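Local structure of GTP cyclohydrolase 1 type 2 homolog (Escherichia coli, Escherichia coli O157:H7, 1NMO) at residues Ser20-Asn25 and Trp96-Asp101; Glu12-Ala17 and Asp101-Leu106; Val60-Gly65 and Ile91-Trp96. The protein is of unproven function but holds a dinuclear iron site, forms a toroidal hexamer, and may help degrade radiation-damaged nucleotides. One frame throughout, in Å; residues are numbered along the deposited sequence.

Interaction 1: Ser20-Asn25 and Trp96-Asp101; sequences SDYAPN and WHLPLD. With FE (Fe (III) ion), chain H.
Asp21 and Asn25, two polar side chains of the loop before strand 26-29, grip the backbone and ring of His97 and the start of helix 98-102. A nearly straight bond runs from His97 ND1 to Asp21 OD1, 2.8 Å long with an angle of 169° at the hydrogen. It uses the syn lone pair of OD1 and lies in the imidazole plane, although carboxylate and ring planes are turned 35° apart. OD1 also accepts Tyr22 N at 2.7 Å through its anti lone pair. Its other oxygen, Asp21 OD2, takes Leu98 N at 3.0 Å, so donors on both oxygens hold the rotation of the acid. An aspartate suits this place because its two oxygens can serve ring and backbone together. Asn25 complements it: OD1 accepts His97 N, while ND2 donates to Asp21 OD2; both bonds are modelled very short, and their exact lengths are doubtful.

Apolar atoms fill in around these bonds. Tyr22 brings CD2 to within 3.8 Å of His97 CE1, edge against edge, and Leu98 CD1 lies near the same tyrosine ring. With CG anti to the backbone N (chi1 -171°), the His97 ring reaches the acid; beyond it stand Trp68, edge-to-face, and His63. Further along the helix, Asp101 OD2 binds iron at 2.4 Å, sharing the ion with His63 and Glu219. The whole is a His-carboxylate hydrogen bond set beside the dinuclear metal site of this NIF3-family protein.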
loop_
_atom_site.group_PDB
_atom_site.type_symbol
_atom_site.label_atom_id
_atom_site.label_comp_id
_atom_site.label_asym_id
_atom_site.label_seq_id
_atom_site.Cartn_x
_atom_site.Cartn_y
_atom_site.Cartn_z
ATOM N N SER A 20 -6.508 44.534 18.240
ATOM C CA SER A 20 -5.637 44.903 17.136
ATOM C C SER A 20 -5.251 43.615 16.421
ATOM O O SER A 20 -4.775 42.656 17.056
ATOM C CB SER A 20 -4.387 45.629 17.633
ATOM O OG SER A 20 -3.341 44.660 17.733
ATOM N N ASP A 21 -5.426 43.620 15.100
ATOM C CA ASP A 21 -5.194 42.440 14.283
ATOM C C ASP A 21 -4.186 42.559 13.103
ATOM O O ASP A 21 -3.759 43.649 12.714
ATOM C CB ASP A 21 -6.562 42.047 13.759
ATOM C CG ASP A 21 -6.786 40.594 13.789
ATOM O OD1 ASP A 21 -5.825 39.837 13.481
ATOM O OD2 ASP A 21 -7.947 40.230 14.105
ATOM N N TYR A 22 -3.825 41.415 12.532
ATOM C CA TYR A 22 -2.921 41.343 11.368
ATOM C C TYR A 22 -3.796 41.557 10.095
ATOM O O TYR A 22 -3.296 41.506 8.943
ATOM C CB TYR A 22 -2.283 39.944 11.265
ATOM C CG TYR A 22 -1.539 39.499 12.473
ATOM C CD1 TYR A 22 -0.211 39.916 12.676
ATOM C CD2 TYR A 22 -2.154 38.672 13.456
ATOM C CE1 TYR A 22 0.516 39.536 13.835
ATOM C CE2 TYR A 22 -1.448 38.281 14.633
ATOM C CZ TYR A 22 -0.111 38.722 14.809
ATOM O OH TYR A 22 0.622 38.412 15.936
ATOM N N ALA A 23 -5.103 41.727 10.277
ATOM C CA ALA A 23 -5.908 41.911 9.086
ATOM C C ALA A 23 -7.250 42.546 9.412
ATOM O O ALA A 23 -7.739 42.501 10.554
ATOM C CB ALA A 23 -6.074 40.572 8.336
ATOM N N PRO A 24 -7.851 43.212 8.426
ATOM C CA PRO A 24 -9.144 43.793 8.823
ATOM C C PRO A 24 -10.196 42.774 9.236
ATOM O O PRO A 24 -10.319 41.732 8.628
ATOM C CB PRO A 24 -9.590 44.556 7.578
ATOM C CG PRO A 24 -8.819 43.808 6.392
ATOM C CD PRO A 24 -7.454 43.608 7.050
ATOM N N ASN A 25 -10.960 43.086 10.274
ATOM C CA ASN A 25 -12.059 42.219 10.686
ATOM C C ASN A 25 -13.419 42.887 10.229
ATOM O O ASN A 25 -13.533 44.138 10.163
ATOM C CB ASN A 25 -11.980 41.971 12.208
ATOM C CG ASN A 25 -10.828 41.077 12.593
ATOM O OD1 ASN A 25 -10.714 39.913 12.077
ATOM N ND2 ASN A 25 -9.946 41.570 13.549
ATOM N N TRP A 96 -13.400 37.215 10.586
ATOM C CA TRP A 96 -13.039 37.685 11.916
ATOM C C TRP A 96 -11.860 36.814 12.363
ATOM O O TRP A 96 -12.008 35.607 12.572
ATOM C CB TRP A 96 -14.177 37.543 12.917
ATOM C CG TRP A 96 -15.102 38.701 12.856
ATOM C CD1 TRP A 96 -14.964 39.884 13.509
ATOM C CD2 TRP A 96 -16.246 38.854 11.989
ATOM N NE1 TRP A 96 -15.928 40.766 13.112
ATOM C CE2 TRP A 96 -16.733 40.165 12.179
ATOM C CE3 TRP A 96 -16.908 37.999 11.070
ATOM C CZ2 TRP A 96 -17.831 40.657 11.493
ATOM C CZ3 TRP A 96 -17.993 38.470 10.383
ATOM C CH2 TRP A 96 -18.455 39.810 10.596
ATOM N N HIS A 97 -10.682 37.412 12.518
ATOM C CA HIS A 97 -9.490 36.679 12.929
ATOM C C HIS A 97 -9.358 36.658 14.479
ATOM O O HIS A 97 -10.132 35.948 15.125
ATOM C CB HIS A 97 -8.258 37.291 12.241
ATOM C CG HIS A 97 -6.995 36.504 12.406
ATOM N ND1 HIS A 97 -5.824 37.073 12.882
ATOM C CD2 HIS A 97 -6.722 35.186 12.219
ATOM C CE1 HIS A 97 -4.890 36.139 12.991
ATOM N NE2 HIS A 97 -5.404 34.986 12.594
ATOM N N LEU A 98 -8.486 37.450 15.117
ATOM C CA LEU A 98 -8.333 37.271 16.580
ATOM C C LEU A 98 -9.610 37.300 17.406
ATOM O O LEU A 98 -9.802 36.474 18.366
ATOM C CB LEU A 98 -7.268 38.239 17.143
ATOM C CG LEU A 98 -5.909 37.975 16.418
ATOM C CD1 LEU A 98 -4.805 38.926 16.922
ATOM C CD2 LEU A 98 -5.447 36.550 16.630
ATOM N N PRO A 99 -10.542 38.194 17.058
ATOM C CA PRO A 99 -11.755 38.176 17.890
ATOM C C PRO A 99 -12.399 36.802 17.910
ATOM O O PRO A 99 -12.992 36.365 18.940
ATOM C CB PRO A 99 -12.646 39.250 17.247
ATOM C CG PRO A 99 -11.605 40.240 16.682
ATOM C CD PRO A 99 -10.603 39.258 16.050
ATOM N N LEU A 100 -12.291 36.071 16.803
ATOM C CA LEU A 100 -12.937 34.724 16.774
ATOM C C LEU A 100 -12.067 33.656 17.466
ATOM O O LEU A 100 -12.491 32.524 17.653
ATOM C CB LEU A 100 -13.316 34.342 15.326
ATOM C CG LEU A 100 -14.339 33.190 15.151
ATOM C CD1 LEU A 100 -15.637 33.467 15.926
ATOM C CD2 LEU A 100 -14.727 33.209 13.667
ATOM N N ASP A 101 -10.847 34.009 17.832
ATOM C CA ASP A 101 -10.015 33.092 18.623
ATOM C C ASP A 101 -10.305 33.345 20.111
ATOM O O ASP A 101 -10.586 32.422 20.869
ATOM C CB ASP A 101 -8.492 33.322 18.371
ATOM C CG ASP A 101 -8.043 32.740 17.060
ATOM O OD1 ASP A 101 -8.449 31.582 16.803
ATOM O OD2 ASP A 101 -7.336 33.416 16.267
HETATM FE FE FE H . -6.553 31.544 14.915
HETATM O O HOH W 1 -4.802 31.537 16.518
#

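Interaction 2: Glu12-Ala17 and Asp101-Leu106; sequences EKLNSA and DAHPEL. With FE (Fe (III) ion), chain H.
The C-terminal end of helix 3-13, closed by a Schellman motif at Asn15, presents Lys13 and Leu14 to His103, Glu105 and Leu106 in the turn that follows helix 98-102. Lys13 leaves the helix with CG anti to its N and then bends at chi2 (56°), which swings the chain toward that turn. Its NZ makes a salt bridge 2.9 Å long to Glu105 OE1, met on the syn side and 28° out of the carboxylate plane. The long aliphatic stem is useful too, for Lys13 CE rests 3.6 Å from Leu106 CD2.

Leu14, the next residue, packs against the ring and Leu106. Its CD2 lies 4.1 Å from His103 CG and 4.2 Å from Leu106 CD2, so one methyl bridges the two. The imidazole is held from its own segment: Leu106 N donates to His103 ND1 at 3.1 Å, close to the ring plane, and Pro104 CD covers part of one face. Histidine fits here by accepting a backbone N-H at one edge while offering carbon to Leu14.

Leu14 also touches Pro99, Leu100 and Trp96, the last just past strand 92-95. The end of helix 3-13 thus leans on helix 98-102, which carries the iron ligand Asp101, and on the turn after it.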
loop_
_atom_site.group_PDB
_atom_site.type_symbol
_atom_site.label_atom_id
_atom_site.label_comp_id
_atom_site.label_asym_id
_atom_site.label_seq_id
_atom_site.Cartn_x
_atom_site.Cartn_y
_atom_site.Cartn_z
ATOM N N GLU A 12 -20.125 43.746 17.216
ATOM C CA GLU A 12 -20.393 44.004 18.646
ATOM C C GLU A 12 -20.355 42.753 19.519
ATOM O O GLU A 12 -19.872 42.821 20.647
ATOM C CB GLU A 12 -21.720 44.769 18.854
ATOM C CG GLU A 12 -21.486 46.310 18.622
ATOM C CD GLU A 12 -22.771 47.049 18.194
ATOM O OE1 GLU A 12 -23.889 46.480 18.419
ATOM O OE2 GLU A 12 -22.665 48.204 17.658
ATOM N N LYS A 13 -20.812 41.619 18.994
ATOM C CA LYS A 13 -20.797 40.371 19.777
ATOM C C LYS A 13 -19.370 39.909 20.061
ATOM O O LYS A 13 -19.010 39.530 21.182
ATOM C CB LYS A 13 -21.587 39.297 19.036
ATOM C CG LYS A 13 -21.629 37.869 19.705
ATOM C CD LYS A 13 -22.174 37.844 21.154
ATOM C CE LYS A 13 -22.394 36.415 21.680
ATOM N NZ LYS A 13 -23.087 36.315 23.111
ATOM N N LEU A 14 -18.513 39.985 19.070
ATOM C CA LEU A 14 -17.150 39.554 19.295
ATOM C C LEU A 14 -16.304 40.632 19.891
ATOM O O LEU A 14 -15.114 40.422 20.098
ATOM C CB LEU A 14 -16.537 39.093 17.973
ATOM C CG LEU A 14 -17.218 37.933 17.259
ATOM C CD1 LEU A 14 -16.308 37.411 16.159
ATOM C CD2 LEU A 14 -17.525 36.811 18.219
ATOM N N ASN A 15 -16.900 41.790 20.177
ATOM C CA ASN A 15 -16.111 42.943 20.696
ATOM C C ASN A 15 -14.868 43.044 19.822
ATOM O O ASN A 15 -13.744 43.158 20.296
ATOM C CB ASN A 15 -15.761 42.714 22.172
ATOM C CG ASN A 15 -17.041 42.649 23.045
ATOM O OD1 ASN A 15 -17.803 43.649 23.141
ATOM N ND2 ASN A 15 -17.310 41.470 23.651
ATOM N N SER A 16 -15.109 43.026 18.512
ATOM C CA SER A 16 -14.044 43.056 17.532
ATOM C C SER A 16 -13.224 44.351 17.452
ATOM O O SER A 16 -12.004 44.323 17.405
ATOM C CB SER A 16 -14.630 42.723 16.162
ATOM O OG SER A 16 -13.603 42.693 15.172
ATOM N N ALA A 17 -13.894 45.487 17.413
ATOM C CA ALA A 17 -13.167 46.744 17.271
ATOM C C ALA A 17 -11.958 46.965 18.196
ATOM O O ALA A 17 -10.902 47.488 17.755
ATOM C CB ALA A 17 -14.171 47.923 17.404
ATOM N N ASP A 101 -10.847 34.009 17.832
ATOM C CA ASP A 101 -10.015 33.092 18.623
ATOM C C ASP A 101 -10.305 33.345 20.111
ATOM O O ASP A 101 -10.586 32.422 20.869
ATOM C CB ASP A 101 -8.492 33.322 18.371
ATOM C CG ASP A 101 -8.043 32.740 17.060
ATOM O OD1 ASP A 101 -8.449 31.582 16.803
ATOM O OD2 ASP A 101 -7.336 33.416 16.267
ATOM N N ALA A 102 -10.248 34.628 20.501
ATOM C CA ALA A 102 -10.439 35.052 21.894
ATOM C C ALA A 102 -11.837 35.035 22.541
ATOM O O ALA A 102 -11.940 34.749 23.712
ATOM C CB ALA A 102 -9.807 36.432 22.099
ATOM N N HIS A 103 -12.925 35.283 21.838
ATOM C CA HIS A 103 -14.229 35.279 22.561
ATOM C C HIS A 103 -14.451 34.139 23.603
ATOM O O HIS A 103 -14.467 32.956 23.269
ATOM C CB HIS A 103 -15.383 35.319 21.544
ATOM C CG HIS A 103 -16.666 35.806 22.120
ATOM N ND1 HIS A 103 -17.712 34.950 22.447
ATOM C CD2 HIS A 103 -17.019 37.033 22.584
ATOM C CE1 HIS A 103 -18.643 35.628 23.094
ATOM N NE2 HIS A 103 -18.246 36.893 23.193
ATOM N N PRO A 104 -14.740 34.487 24.869
ATOM C CA PRO A 104 -14.914 33.407 25.857
ATOM C C PRO A 104 -16.032 32.370 25.620
ATOM O O PRO A 104 -16.066 31.283 26.222
ATOM C CB PRO A 104 -15.132 34.161 27.167
ATOM C CG PRO A 104 -14.663 35.626 26.906
ATOM C CD PRO A 104 -15.124 35.796 25.438
ATOM N N GLU A 105 -16.982 32.700 24.770
ATOM C CA GLU A 105 -18.087 31.802 24.578
ATOM C C GLU A 105 -17.988 31.096 23.248
ATOM O O GLU A 105 -18.049 29.875 23.168
ATOM C CB GLU A 105 -19.384 32.617 24.624
ATOM C CG GLU A 105 -20.559 31.867 24.016
ATOM C CD GLU A 105 -21.819 32.711 23.841
ATOM O OE1 GLU A 105 -21.846 33.920 24.254
ATOM O OE2 GLU A 105 -22.804 32.139 23.290
ATOM N N LEU A 106 -17.795 31.896 22.203
ATOM C CA LEU A 106 -17.761 31.474 20.784
ATOM C C LEU A 106 -16.372 31.190 20.207
ATOM O O LEU A 106 -16.233 30.534 19.167
ATOM C CB LEU A 106 -18.417 32.621 19.954
ATOM C CG LEU A 106 -19.944 32.700 19.654
ATOM C CD1 LEU A 106 -20.791 31.807 20.495
ATOM C CD2 LEU A 106 -20.385 34.134 19.666
HETATM FE FE FE H . -6.553 31.544 14.915
HETATM O O HOH W 1 -4.802 31.537 16.518
#

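Interaction 3: Val60-Gly65 and Ile91-Trp96; sequences VIVHHG and INLYGW. With FE (Fe (III) ion), chain G; FE (Fe (III) ion), chain H.
Ile61 and Tyr94, paired across neighbouring parallel strands, share one side of the sheet with Trp96. The branch methyl Ile61 CG2 meets the edge of the indole at Trp96 CZ3, 3.8 Å away, while Ile61 CG1 lies 4.1 Å from Tyr94 CD1. On the other side Val60 CG1 packs against Leu93 CD1 at 3.7 Å, and Val60 CG2 reaches Ile91 CG2. Branched residues suit these buried strands, filling space close to the backbone, and Gly95, having no side chain, lets Val62 CG2 and the backbone of Gly65 lie close over it.

Between the two faces run the backbone bonds of a regular parallel ladder: Val60 N to Asn92 O, Tyr94 N to Val60 O, Val62 N to Tyr94 O and Trp96 N to Val62 O. The third is the most bent, with 136° at the hydrogen.

At the polar edge the chain turns a corner at His63. A first torsion of -180° extends this side chain away from its backbone N and brings ND1 to Trp96 O, to which it donates at 3.1 Å, in the carbonyl plane and on a lone pair. NE2 binds one iron at 2.5 Å; His64 NE2 binds the other at 2.1 Å. With ND1 as the donor, NE2 is the nitrogen turned to the metal, and the carbonyl of Trp96, just past the strand, probably helps to orient this ligand as a second-shell partner.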
loop_
_atom_site.group_PDB
_atom_site.type_symbol
_atom_site.label_atom_id
_atom_site.label_comp_id
_atom_site.label_asym_id
_atom_site.label_seq_id
_atom_site.Cartn_x
_atom_site.Cartn_y
_atom_site.Cartn_z
ATOM N N VAL A 60 -20.339 35.043 2.805
ATOM C CA VAL A 60 -19.437 34.000 3.265
ATOM C C VAL A 60 -18.780 34.555 4.500
ATOM O O VAL A 60 -18.379 35.727 4.501
ATOM C CB VAL A 60 -18.347 33.699 2.260
ATOM C CG1 VAL A 60 -17.280 32.739 2.862
ATOM C CG2 VAL A 60 -18.998 33.032 1.150
ATOM N N ILE A 61 -18.742 33.759 5.577
ATOM C CA ILE A 61 -18.081 34.213 6.792
ATOM C C ILE A 61 -16.973 33.183 7.146
ATOM O O ILE A 61 -17.200 31.958 7.072
ATOM C CB ILE A 61 -19.069 34.368 7.950
ATOM C CG1 ILE A 61 -20.209 35.328 7.566
ATOM C CG2 ILE A 61 -18.271 34.863 9.148
ATOM C CD1 ILE A 61 -21.218 35.653 8.690
ATOM N N VAL A 62 -15.782 33.675 7.507
ATOM C CA VAL A 62 -14.640 32.816 7.755
ATOM C C VAL A 62 -13.732 33.271 8.866
ATOM O O VAL A 62 -13.892 34.389 9.344
ATOM C CB VAL A 62 -13.715 32.735 6.505
ATOM C CG1 VAL A 62 -14.424 32.098 5.327
ATOM C CG2 VAL A 62 -13.224 34.083 6.148
ATOM N N HIS A 63 -12.839 32.372 9.330
ATOM C CA HIS A 63 -11.864 32.744 10.336
ATOM C C HIS A 63 -10.654 33.397 9.648
ATOM O O HIS A 63 -10.053 34.307 10.224
ATOM C CB HIS A 63 -11.396 31.553 11.104
ATOM C CG HIS A 63 -10.386 31.861 12.178
ATOM N ND1 HIS A 63 -10.419 33.015 12.951
ATOM C CD2 HIS A 63 -9.303 31.148 12.603
ATOM C CE1 HIS A 63 -9.390 32.996 13.794
ATOM N NE2 HIS A 63 -8.690 31.878 13.601
ATOM N N HIS A 64 -10.308 32.916 8.434
ATOM C CA HIS A 64 -9.184 33.425 7.624
ATOM C C HIS A 64 -9.637 33.995 6.259
ATOM O O HIS A 64 -9.871 33.264 5.273
ATOM C CB HIS A 64 -8.176 32.322 7.321
ATOM C CG HIS A 64 -7.565 31.690 8.522
ATOM N ND1 HIS A 64 -7.914 30.426 8.949
ATOM C CD2 HIS A 64 -6.613 32.132 9.379
ATOM C CE1 HIS A 64 -7.195 30.113 10.006
ATOM N NE2 HIS A 64 -6.397 31.126 10.287
ATOM N N GLY A 65 -9.742 35.317 6.179
ATOM C CA GLY A 65 -10.186 35.932 4.931
ATOM C C GLY A 65 -8.984 36.438 4.203
ATOM O O GLY A 65 -7.987 35.717 4.140
ATOM N N ILE A 91 -21.348 38.284 -3.855
ATOM C CA ILE A 91 -21.326 37.616 -2.569
ATOM C C ILE A 91 -20.496 38.452 -1.572
ATOM O O ILE A 91 -19.365 38.787 -1.885
ATOM C CB ILE A 91 -20.685 36.226 -2.712
ATOM C CG1 ILE A 91 -21.535 35.295 -3.546
ATOM C CG2 ILE A 91 -20.487 35.605 -1.372
ATOM C CD1 ILE A 91 -20.924 33.896 -3.687
ATOM N N ASN A 92 -21.062 38.835 -0.418
ATOM C CA ASN A 92 -20.289 39.513 0.663
ATOM C C ASN A 92 -19.240 38.583 1.382
ATOM O O ASN A 92 -19.582 37.477 1.827
ATOM C CB ASN A 92 -21.242 40.024 1.767
ATOM C CG ASN A 92 -22.220 41.033 1.240
ATOM O OD1 ASN A 92 -21.982 42.238 1.305
ATOM N ND2 ASN A 92 -23.302 40.553 0.634
ATOM N N LEU A 93 -17.972 38.966 1.503
ATOM C CA LEU A 93 -17.086 38.082 2.301
ATOM C C LEU A 93 -16.806 38.811 3.590
ATOM O O LEU A 93 -16.379 39.976 3.555
ATOM C CB LEU A 93 -15.716 37.855 1.681
ATOM C CG LEU A 93 -14.688 37.167 2.600
ATOM C CD1 LEU A 93 -15.088 35.702 2.685
ATOM C CD2 LEU A 93 -13.264 37.223 2.015
ATOM N N TYR A 94 -17.044 38.159 4.738
ATOM C CA TYR A 94 -16.710 38.757 6.038
ATOM C C TYR A 94 -15.720 37.747 6.577
ATOM O O TYR A 94 -15.815 36.545 6.216
ATOM C CB TYR A 94 -17.889 38.739 7.032
ATOM C CG TYR A 94 -19.195 39.441 6.618
ATOM C CD1 TYR A 94 -20.007 38.903 5.662
ATOM C CD2 TYR A 94 -19.600 40.635 7.233
ATOM C CE1 TYR A 94 -21.230 39.511 5.306
ATOM C CE2 TYR A 94 -20.812 41.273 6.883
ATOM C CZ TYR A 94 -21.623 40.695 5.932
ATOM O OH TYR A 94 -22.862 41.275 5.653
ATOM N N GLY A 95 -14.781 38.223 7.412
ATOM C CA GLY A 95 -13.801 37.397 8.119
ATOM C C GLY A 95 -13.569 38.026 9.525
ATOM O O GLY A 95 -13.623 39.266 9.660
ATOM N N TRP A 96 -13.400 37.215 10.586
ATOM C CA TRP A 96 -13.039 37.685 11.916
ATOM C C TRP A 96 -11.860 36.814 12.363
ATOM O O TRP A 96 -12.008 35.607 12.572
ATOM C CB TRP A 96 -14.177 37.543 12.917
ATOM C CG TRP A 96 -15.102 38.701 12.856
ATOM C CD1 TRP A 96 -14.964 39.884 13.509
ATOM C CD2 TRP A 96 -16.246 38.854 11.989
ATOM N NE1 TRP A 96 -15.928 40.766 13.112
ATOM C CE2 TRP A 96 -16.733 40.165 12.179
ATOM C CE3 TRP A 96 -16.908 37.999 11.070
ATOM C CZ2 TRP A 96 -17.831 40.657 11.493
ATOM C CZ3 TRP A 96 -17.993 38.470 10.383
ATOM C CH2 TRP A 96 -18.455 39.810 10.596
HETATM FE FE FE G . -5.597 30.392 12.126
HETATM FE FE FE H . -6.553 31.544 14.915
HETATM O O HOH W 1 -4.802 31.537 16.518
#

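From the N terminus, helix 3-13 ends in 12-17, the first half of interaction 2, and the loop at 20-25 begins interaction 1. The chain then passes through strand 59-62, which with the turn after it forms the first half of interaction 3. After helix 78-88, strand 92-95 returns beside it and closes this shortest loop, a beta-alpha-beta crossover. Trp96 ends interaction 3 and starts 96-101, which closes interaction 1; Asp101 passes the chain on to 101-106, closing interaction 2. The three are thus nested without crossing, interaction 3 innermost and interaction 2 outermost. Together they tie the five-stranded sheet, the loop at 20-25 and the end of helix 3-13 to helix 98-102, which leads to the iron site.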